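Local coordinates for protein nucleoside hydrolase, putative (Trypanosoma brucei, PDB 3FZ0) that is a putative member of the nucleoside hydrolase family, with an alpha/beta fold built on a mixed central sheet, and carries a bound calcium ion, at residues 73-81 with 181-192; 215-224 with 349-357. The protein carries 2 engineered substitutions. All blocks are in the same frame, centred on the assembly; numbering follows the deposited sequence.

Contact 1. Residues 73-81 with 181-192; sequences PLVGERETV and FNSHCDPEAGVV
Thr80 lays its CG2 methyl over one face of the His184 imidazole, 3.4 Å from ND1. In the plane of that ring, water 2 sits at the edge, 2.6 Å from NE2, and donates to OE1 of Glu79, whose OE2 forms a salt bridge with Arg311 of the third subunit; with Ser175 bonded to ND1, both ring nitrogens are held. The Phe181 ring offers its edge to the same loop: Val81 O lies 3.3 Å from CE1, and Arg78 NH2 approaches CZ, with guanidinium and ring planes 43° apart. Cys185 SG rests on one face of Phe181, off toward the rim. A bend at chi3 (-53°) folds Arg78 back, and NE donates to Thr80 O at 2.8 Å.

At the other end Leu74 N gives Asp186 OD2 an almost straight bond (2.9 Å, 174°) from above the carboxylate plane; Thr138 also bonds to OD2. Asp186 OD1 caps the following helix through Ala189 N. Water 1 accepts from Val75 N and bridges to Asp186 OD1 and to Glu188 OE1, while Glu188 OE2 pairs with Arg314.

The loop after strand 66-68 thus lies along helices 181-185 and 187-195; helix 138-146 touches Leu74 and Val192, and strand 296-306 packs against Pro187 and Val191.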
loop_
_atom_site.group_PDB
_atom_site.type_symbol
_atom_site.label_atom_id
_atom_site.label_comp_id
_atom_site.label_asym_id
_atom_site.label_seq_id
_atom_site.Cartn_x
_atom_site.Cartn_y
_atom_site.Cartn_z
ATOM N N PRO B 73 -12.608 1.642 -14.603
ATOM C CA PRO B 73 -11.523 0.699 -14.376
ATOM C C PRO B 73 -12.031 -0.711 -14.062
ATOM O O PRO B 73 -13.187 -0.904 -13.619
ATOM C CB PRO B 73 -10.803 1.255 -13.137
ATOM C CG PRO B 73 -11.265 2.646 -12.968
ATOM C CD PRO B 73 -12.589 2.786 -13.679
ATOM N N LEU B 74 -11.158 -1.687 -14.288
ATOM C CA LEU B 74 -11.409 -3.052 -13.889
ATOM C C LEU B 74 -11.894 -3.129 -12.444
ATOM O O LEU B 74 -12.825 -3.891 -12.151
ATOM C CB LEU B 74 -10.119 -3.878 -14.049
ATOM C CG LEU B 74 -10.156 -5.404 -13.936
ATOM C CD1 LEU B 74 -11.130 -5.949 -14.947
ATOM C CD2 LEU B 74 -8.767 -5.965 -14.176
ATOM N N VAL B 75 -11.275 -2.341 -11.552
ATOM C CA VAL B 75 -11.567 -2.392 -10.107
ATOM C C VAL B 75 -11.670 -0.995 -9.495
ATOM O O VAL B 75 -10.670 -0.276 -9.435
ATOM C CB VAL B 75 -10.448 -3.112 -9.332
ATOM C CG1 VAL B 75 -10.902 -3.383 -7.916
ATOM C CG2 VAL B 75 -10.034 -4.386 -10.023
ATOM N N GLY B 76 -12.867 -0.632 -9.022
ATOM C CA GLY B 76 -13.100 0.637 -8.316
ATOM C C GLY B 76 -13.312 1.860 -9.203
ATOM O O GLY B 76 -13.186 1.780 -10.440
ATOM N N GLU B 77 -13.640 2.992 -8.571
ATOM C CA GLU B 77 -13.808 4.267 -9.281
ATOM C C GLU B 77 -12.487 4.764 -9.867
ATOM O O GLU B 77 -11.427 4.469 -9.326
ATOM C CB GLU B 77 -14.373 5.325 -8.333
ATOM C CG GLU B 77 -15.863 5.655 -8.547
ATOM C CD GLU B 77 -16.425 6.588 -7.445
ATOM O OE1 GLU B 77 -15.795 7.647 -7.184
ATOM O OE2 GLU B 77 -17.487 6.255 -6.835
ATOM N N ARG B 78 -12.550 5.517 -10.965
ATOM C CA ARG B 78 -11.345 6.113 -11.582
ATOM C C ARG B 78 -10.658 7.004 -10.576
ATOM O O ARG B 78 -11.319 7.677 -9.797
ATOM C CB ARG B 78 -11.677 6.897 -12.874
ATOM C CG ARG B 78 -12.692 8.038 -12.701
ATOM C CD ARG B 78 -12.938 8.798 -13.965
ATOM N NE ARG B 78 -11.687 9.265 -14.548
ATOM C CZ ARG B 78 -11.480 9.488 -15.853
ATOM N NH1 ARG B 78 -12.430 9.277 -16.739
ATOM N NH2 ARG B 78 -10.293 9.883 -16.274
ATOM N N GLU B 79 -9.334 6.974 -10.584
ATOM C CA GLU B 79 -8.513 7.785 -9.669
ATOM C C GLU B 79 -7.783 8.867 -10.487
ATOM O O GLU B 79 -6.923 9.601 -9.985
ATOM C CB GLU B 79 -7.579 6.892 -8.825
ATOM C CG GLU B 79 -8.354 5.716 -8.131
ATOM C CD GLU B 79 -7.532 4.884 -7.125
ATOM O OE1 GLU B 79 -6.389 5.269 -6.805
ATOM O OE2 GLU B 79 -8.038 3.850 -6.617
ATOM N N THR B 80 -8.136 8.947 -11.764
ATOM C CA THR B 80 -7.638 9.989 -12.658
ATOM C C THR B 80 -8.777 10.945 -13.034
ATOM O O THR B 80 -9.960 10.675 -12.837
ATOM C CB THR B 80 -7.028 9.407 -13.952
ATOM O OG1 THR B 80 -8.028 8.666 -14.672
ATOM C CG2 THR B 80 -5.866 8.495 -13.634
ATOM N N VAL B 81 -8.379 12.063 -13.598
ATOM C CA VAL B 81 -9.262 13.127 -14.049
ATOM C C VAL B 81 -9.129 13.179 -15.578
ATOM O O VAL B 81 -8.052 12.860 -16.119
ATOM C CB VAL B 81 -8.779 14.446 -13.395
ATOM C CG1 VAL B 81 -9.135 15.662 -14.201
ATOM C CG2 VAL B 81 -9.299 14.538 -11.941
ATOM N N PHE B 181 -0.770 8.682 -17.451
ATOM C CA PHE B 181 -2.250 8.586 -17.519
ATOM C C PHE B 181 -2.896 7.192 -17.707
ATOM O O PHE B 181 -3.697 6.775 -16.878
ATOM C CB PHE B 181 -2.812 9.569 -18.567
ATOM C CG PHE B 181 -4.320 9.623 -18.601
ATOM C CD1 PHE B 181 -5.027 10.304 -17.612
ATOM C CD2 PHE B 181 -5.033 8.976 -19.620
ATOM C CE1 PHE B 181 -6.435 10.343 -17.625
ATOM C CE2 PHE B 181 -6.449 9.012 -19.650
ATOM C CZ PHE B 181 -7.151 9.704 -18.652
ATOM N N ASN B 182 -2.593 6.505 -18.802
ATOM C CA ASN B 182 -3.285 5.245 -19.120
ATOM C C ASN B 182 -2.998 4.202 -18.037
ATOM O O ASN B 182 -3.891 3.472 -17.595
ATOM C CB ASN B 182 -2.850 4.681 -20.497
ATOM C CG ASN B 182 -3.334 5.514 -21.679
ATOM O OD1 ASN B 182 -4.340 6.196 -21.588
ATOM N ND2 ASN B 182 -2.624 5.417 -22.814
ATOM N N SER B 183 -1.736 4.125 -17.627
ATOM C CA SER B 183 -1.316 3.237 -16.556
ATOM C C SER B 183 -2.060 3.581 -15.266
ATOM O O SER B 183 -2.683 2.694 -14.653
ATOM C CB SER B 183 0.203 3.334 -16.344
ATOM O OG SER B 183 0.686 2.282 -15.505
ATOM N N HIS B 184 -2.001 4.855 -14.866
ATOM C CA HIS B 184 -2.675 5.326 -13.662
ATOM C C HIS B 184 -4.188 5.071 -13.724
ATOM O O HIS B 184 -4.787 4.758 -12.730
ATOM C CB HIS B 184 -2.378 6.818 -13.424
ATOM C CG HIS B 184 -2.794 7.314 -12.077
ATOM N ND1 HIS B 184 -2.974 8.651 -11.804
ATOM C CD2 HIS B 184 -3.064 6.656 -10.923
ATOM C CE1 HIS B 184 -3.338 8.800 -10.543
ATOM N NE2 HIS B 184 -3.394 7.604 -9.981
ATOM N N CYS B 185 -4.778 5.178 -14.905
ATOM C CA CYS B 185 -6.221 4.966 -15.099
ATOM C C CYS B 185 -6.612 3.584 -14.691
ATOM O O CYS B 185 -7.665 3.375 -14.094
ATOM C CB CYS B 185 -6.615 5.172 -16.557
ATOM S SG CYS B 185 -6.963 6.893 -16.964
ATOM N N ASP B 186 -5.759 2.619 -15.002
ATOM C CA ASP B 186 -6.104 1.259 -14.657
ATOM C C ASP B 186 -4.859 0.451 -14.432
ATOM O O ASP B 186 -4.404 -0.247 -15.345
ATOM C CB ASP B 186 -7.001 0.619 -15.736
ATOM C CG ASP B 186 -7.710 -0.574 -15.226
ATOM O OD1 ASP B 186 -7.178 -1.131 -14.258
ATOM O OD2 ASP B 186 -8.789 -0.963 -15.752
ATOM N N PRO B 187 -4.302 0.544 -13.214
ATOM C CA PRO B 187 -3.085 -0.186 -12.876
ATOM C C PRO B 187 -3.346 -1.696 -12.867
ATOM O O PRO B 187 -2.542 -2.448 -13.415
ATOM C CB PRO B 187 -2.727 0.364 -11.492
ATOM C CG PRO B 187 -3.456 1.655 -11.392
ATOM C CD PRO B 187 -4.747 1.374 -12.081
ATOM N N GLU B 188 -4.463 -2.127 -12.286
ATOM C CA GLU B 188 -4.816 -3.563 -12.240
ATOM C C GLU B 188 -4.826 -4.163 -13.661
ATOM O O GLU B 188 -4.273 -5.241 -13.888
ATOM C CB GLU B 188 -6.173 -3.773 -11.565
ATOM C CG GLU B 188 -6.179 -3.671 -10.060
ATOM C CD GLU B 188 -6.202 -2.226 -9.530
ATOM O OE1 GLU B 188 -6.193 -1.253 -10.303
ATOM O OE2 GLU B 188 -6.263 -2.065 -8.311
ATOM N N ALA B 189 -5.417 -3.443 -14.615
ATOM C CA ALA B 189 -5.422 -3.923 -15.995
ATOM C C ALA B 189 -4.010 -4.114 -16.545
ATOM O O ALA B 189 -3.759 -5.071 -17.261
ATOM C CB ALA B 189 -6.253 -3.015 -16.914
ATOM N N GLY B 190 -3.105 -3.195 -16.212
ATOM C CA GLY B 190 -1.718 -3.261 -16.646
ATOM C C GLY B 190 -0.979 -4.458 -16.084
ATOM O O GLY B 190 -0.161 -5.078 -16.776
ATOM N N VAL B 191 -1.251 -4.785 -14.828
ATOM C CA VAL B 191 -0.696 -5.990 -14.220
ATOM C C VAL B 191 -1.154 -7.240 -14.980
ATOM O O VAL B 191 -0.345 -8.127 -15.240
ATOM C CB VAL B 191 -1.052 -6.092 -12.737
ATOM C CG1 VAL B 191 -0.754 -7.491 -12.217
ATOM C CG2 VAL B 191 -0.292 -5.062 -11.961
ATOM N N VAL B 192 -2.441 -7.309 -15.320
ATOM C CA VAL B 192 -2.997 -8.446 -16.020
ATOM C C VAL B 192 -2.284 -8.608 -17.370
ATOM O O VAL B 192 -1.871 -9.721 -17.746
ATOM C CB VAL B 192 -4.541 -8.310 -16.192
ATOM C CG1 VAL B 192 -5.089 -9.350 -17.185
ATOM C CG2 VAL B 192 -5.241 -8.429 -14.834
HETATM O O HOH W 1 -8.475 -1.142 -11.851
HETATM O O HOH W 2 -4.174 6.621 -7.718
#

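Contact 2. Residues 215-224 with 349-357; sequences PMTWGFYDKL and LKALRDIVE
The Phe220 and Leu349 side chains run antiparallel alongside each other, with Leu349 CD2 over the middle of the phenyl face. CD2 stands 4.1 Å from the Phe220 ring centroid and almost on the ring normal, the geometry of a CH-pi contact. The ring reaches this place because CG lies anti to the Phe220 backbone N (chi1 176°). Its far end meets the backbone as well, with Phe220 CZ 3.5 Å from Leu349 O.

Arg353 comes to the same ring from its edge. Arg353 NH1 lies in the ring plane, 3.4 Å from Phe220 CE1, and the guanidinium is turned 79° from the phenyl, so the charged group is beside the ring and not stacked on its face. Leu349 O lies over one face of the guanidinium, toward its rim.

These side chains lie between helix 218-224 and helix 345-356, whose segments here run nearly parallel, with a crossing angle of -23° and a closest axis approach of 10.8 Å. Helix 345-356 follows strand 337-343 of the central mixed sheet of this alpha/beta fold, whereas helix 218-224 follows the short strand 216-217, paired with 278-279.

Deeper in, Leu352 CD1 meets Phe220 CE2 at 3.9 Å, the two side chains crossing at a slant. The same methyl touches Met216 SD, whose extended chain crosses Leu352 at about a right angle. Leu352 also packs on Ile21 of helix 17-27. Toward the C-terminal ends of the helices, Leu224 CD1 points at the backbone, 3.6 Å from Leu352 O. Val356 CG1 lies 4.0 Å from Leu224 CD1 and also packs against Leu224 O, a carbonyl bonded to Gln243 of helix 241-249.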
loop_
_atom_site.group_PDB
_atom_site.type_symbol
_atom_site.label_atom_id
_atom_site.label_comp_id
_atom_site.label_asym_id
_atom_site.label_seq_id
_atom_site.Cartn_x
_atom_site.Cartn_y
_atom_site.Cartn_z
ATOM N N PRO B 215 8.497 13.895 -31.075
ATOM C CA PRO B 215 7.308 14.723 -31.261
ATOM C C PRO B 215 7.242 15.298 -32.657
ATOM O O PRO B 215 8.147 15.104 -33.476
ATOM C CB PRO B 215 7.568 15.878 -30.294
ATOM C CG PRO B 215 9.093 16.025 -30.274
ATOM C CD PRO B 215 9.685 14.710 -30.730
ATOM N N MET B 216 6.209 16.072 -32.937
ATOM C CA MET B 216 6.308 16.935 -34.110
ATOM C C MET B 216 6.520 18.370 -33.639
ATOM O O MET B 216 6.088 18.752 -32.540
ATOM C CB MET B 216 5.114 16.797 -35.040
ATOM C CG MET B 216 3.842 17.256 -34.446
ATOM S SD MET B 216 2.473 17.074 -35.589
ATOM C CE MET B 216 1.104 17.351 -34.422
ATOM N N THR B 217 7.230 19.135 -34.443
ATOM C CA THR B 217 7.333 20.568 -34.260
ATOM C C THR B 217 6.012 21.248 -34.671
ATOM O O THR B 217 5.310 20.771 -35.583
ATOM C CB THR B 217 8.493 21.080 -35.152
ATOM O OG1 THR B 217 9.748 20.688 -34.572
ATOM C CG2 THR B 217 8.464 22.550 -35.278
ATOM N N TRP B 218 5.671 22.357 -34.020
ATOM C CA TRP B 218 4.562 23.182 -34.477
ATOM C C TRP B 218 4.765 23.658 -35.915
ATOM O O TRP B 218 3.799 23.737 -36.676
ATOM C CB TRP B 218 4.253 24.334 -33.511
ATOM C CG TRP B 218 3.604 23.828 -32.240
ATOM C CD1 TRP B 218 4.147 23.842 -30.981
ATOM C CD2 TRP B 218 2.318 23.191 -32.114
ATOM N NE1 TRP B 218 3.285 23.265 -30.090
ATOM C CE2 TRP B 218 2.152 22.865 -30.745
ATOM C CE3 TRP B 218 1.292 22.882 -33.018
ATOM C CZ2 TRP B 218 1.003 22.227 -30.249
ATOM C CZ3 TRP B 218 0.127 22.249 -32.529
ATOM C CH2 TRP B 218 0.001 21.925 -31.150
ATOM N N GLY B 219 6.015 23.964 -36.287
ATOM C CA GLY B 219 6.397 24.322 -37.679
ATOM C C GLY B 219 6.069 23.193 -38.662
ATOM O O GLY B 219 5.487 23.432 -39.727
ATOM N N PHE B 220 6.401 21.960 -38.292
ATOM C CA PHE B 220 6.056 20.805 -39.102
ATOM C C PHE B 220 4.527 20.718 -39.217
ATOM O O PHE B 220 3.993 20.604 -40.339
ATOM C CB PHE B 220 6.636 19.519 -38.500
ATOM C CG PHE B 220 6.234 18.271 -39.231
ATOM C CD1 PHE B 220 7.003 17.808 -40.306
ATOM C CD2 PHE B 220 5.099 17.548 -38.848
ATOM C CE1 PHE B 220 6.638 16.642 -40.987
ATOM C CE2 PHE B 220 4.718 16.378 -39.529
ATOM C CZ PHE B 220 5.485 15.915 -40.583
ATOM N N TYR B 221 3.844 20.784 -38.065
ATOM C CA TYR B 221 2.384 20.789 -38.019
ATOM C C TYR B 221 1.781 21.794 -39.004
ATOM O O TYR B 221 0.857 21.468 -39.743
ATOM C CB TYR B 221 1.872 21.091 -36.605
ATOM C CG TYR B 221 0.370 21.142 -36.534
ATOM C CD1 TYR B 221 -0.394 19.962 -36.540
ATOM C CD2 TYR B 221 -0.301 22.369 -36.450
ATOM C CE1 TYR B 221 -1.787 20.012 -36.461
ATOM C CE2 TYR B 221 -1.677 22.425 -36.369
ATOM C CZ TYR B 221 -2.420 21.243 -36.371
ATOM O OH TYR B 221 -3.813 21.283 -36.287
ATOM N N ASP B 222 2.315 23.009 -39.010
ATOM C CA ASP B 222 1.788 24.054 -39.877
ATOM C C ASP B 222 1.818 23.588 -41.334
ATOM O O ASP B 222 0.877 23.857 -42.075
ATOM C CB ASP B 222 2.534 25.380 -39.681
ATOM C CG ASP B 222 2.097 26.122 -38.417
ATOM O OD1 ASP B 222 1.156 25.661 -37.745
ATOM O OD2 ASP B 222 2.689 27.179 -38.090
ATOM N N LYS B 223 2.882 22.887 -41.727
ATOM C CA LYS B 223 3.027 22.384 -43.088
ATOM C C LYS B 223 2.118 21.185 -43.329
ATOM O O LYS B 223 1.539 21.047 -44.397
ATOM C CB LYS B 223 4.467 22.008 -43.387
ATOM C CG LYS B 223 5.344 23.175 -43.768
ATOM C CD LYS B 223 6.822 22.833 -43.570
ATOM C CE LYS B 223 7.735 23.954 -44.088
ATOM N NZ LYS B 223 9.189 23.673 -43.810
ATOM N N LEU B 224 1.971 20.342 -42.317
ATOM C CA LEU B 224 1.065 19.204 -42.362
ATOM C C LEU B 224 -0.343 19.636 -42.820
ATOM O O LEU B 224 -0.938 19.001 -43.700
ATOM C CB LEU B 224 1.034 18.504 -40.983
ATOM C CG LEU B 224 0.449 17.088 -40.869
ATOM C CD1 LEU B 224 1.333 16.115 -41.641
ATOM C CD2 LEU B 224 0.179 16.624 -39.435
ATOM N N LEU B 349 7.713 11.308 -38.731
ATOM C CA LEU B 349 7.255 12.443 -39.491
ATOM C C LEU B 349 6.772 12.015 -40.877
ATOM O O LEU B 349 5.753 12.513 -41.364
ATOM C CB LEU B 349 8.345 13.507 -39.598
ATOM C CG LEU B 349 8.916 14.117 -38.311
ATOM C CD1 LEU B 349 9.859 15.291 -38.653
ATOM C CD2 LEU B 349 7.818 14.567 -37.370
ATOM N N LYS B 350 7.489 11.079 -41.496
ATOM C CA LYS B 350 7.129 10.612 -42.825
ATOM C C LYS B 350 5.748 9.932 -42.792
ATOM O O LYS B 350 4.910 10.138 -43.685
ATOM C CB LYS B 350 8.186 9.672 -43.384
ATOM C CG LYS B 350 7.919 9.299 -44.814
ATOM C CD LYS B 350 8.415 7.884 -45.153
ATOM C CE LYS B 350 7.504 7.181 -46.197
ATOM N NZ LYS B 350 7.085 8.064 -47.344
ATOM N N ALA B 351 5.515 9.141 -41.749
ATOM C CA ALA B 351 4.221 8.463 -41.559
ATOM C C ALA B 351 3.083 9.481 -41.378
ATOM O O ALA B 351 1.966 9.263 -41.871
ATOM C CB ALA B 351 4.286 7.502 -40.361
ATOM N N LEU B 352 3.363 10.578 -40.655
ATOM C CA LEU B 352 2.387 11.641 -40.479
ATOM C C LEU B 352 2.160 12.329 -41.821
ATOM O O LEU B 352 1.029 12.622 -42.207
ATOM C CB LEU B 352 2.826 12.659 -39.435
ATOM C CG LEU B 352 2.977 12.307 -37.953
ATOM C CD1 LEU B 352 3.307 13.592 -37.154
ATOM C CD2 LEU B 352 1.757 11.624 -37.382
ATOM N N ARG B 353 3.253 12.566 -42.526
ATOM C CA ARG B 353 3.196 13.127 -43.866
ATOM C C ARG B 353 2.303 12.236 -44.747
ATOM O O ARG B 353 1.475 12.737 -45.503
ATOM C CB ARG B 353 4.612 13.269 -44.465
ATOM C CG ARG B 353 5.017 14.695 -44.913
ATOM C CD ARG B 353 6.425 14.795 -45.622
ATOM N NE ARG B 353 7.490 14.089 -44.890
ATOM C CZ ARG B 353 8.352 14.654 -44.034
ATOM N NH1 ARG B 353 8.343 15.970 -43.804
ATOM N NH2 ARG B 353 9.246 13.883 -43.401
ATOM N N ASP B 354 2.431 10.928 -44.598
ATOM C CA ASP B 354 1.673 9.985 -45.412
ATOM C C ASP B 354 0.170 10.022 -45.137
ATOM O O ASP B 354 -0.629 9.760 -46.055
ATOM C CB ASP B 354 2.233 8.565 -45.312
ATOM C CG ASP B 354 3.530 8.400 -46.084
ATOM O OD1 ASP B 354 4.211 7.382 -45.867
ATOM O OD2 ASP B 354 3.902 9.290 -46.899
ATOM N N ILE B 355 -0.219 10.393 -43.917
ATOM C CA ILE B 355 -1.637 10.584 -43.633
ATOM C C ILE B 355 -2.282 11.611 -44.581
ATOM O O ILE B 355 -3.345 11.343 -45.144
ATOM C CB ILE B 355 -1.892 11.002 -42.172
ATOM C CG1 ILE B 355 -1.433 9.915 -41.222
ATOM C CG2 ILE B 355 -3.372 11.347 -41.947
ATOM C CD1 ILE B 355 -1.389 10.346 -39.756
ATOM N N VAL B 356 -1.644 12.772 -44.763
ATOM C CA VAL B 356 -2.293 13.856 -45.510
ATOM C C VAL B 356 -2.213 13.670 -47.026
ATOM O O VAL B 356 -2.845 14.417 -47.798
ATOM C CB VAL B 356 -1.839 15.269 -45.036
ATOM C CG1 VAL B 356 -2.149 15.470 -43.567
ATOM C CG2 VAL B 356 -0.344 15.531 -45.321
ATOM N N GLU B 357 -1.430 12.678 -47.451
ATOM C CA GLU B 357 -1.195 12.409 -48.878
ATOM C C GLU B 357 -1.957 11.149 -49.347
ATOM O O GLU B 357 -1.791 10.658 -50.463
ATOM C CB GLU B 357 0.303 12.253 -49.163
ATOM C CG GLU B 357 1.164 13.491 -49.007
ATOM C CD GLU B 357 2.631 13.159 -49.267
ATOM O OE1 GLU B 357 2.937 11.956 -49.269
ATOM O OE2 GLU B 357 3.467 14.063 -49.501
#

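Both segments of contact 1 precede those of contact 2 in the sequence, and the two contacts lie on opposite sides of the chain's centre, 32 Å apart between centres and about 16 Å between nearest atoms. Contact 1 comes close to the calcium site of Asp14, Asp19, Leu134 and Asp283: the side chain of Phe181 is about 7 Å from the ion and about 3 Å from a bound BTB molecule, probably from the crystallisation liquor. Contact 2 relates to that site indirectly, since Leu352 packs on helix 17-27, which carries Asp19. Their surroundings differ too: two other subunits reach contact 1, whereas contact 2 is touched by none.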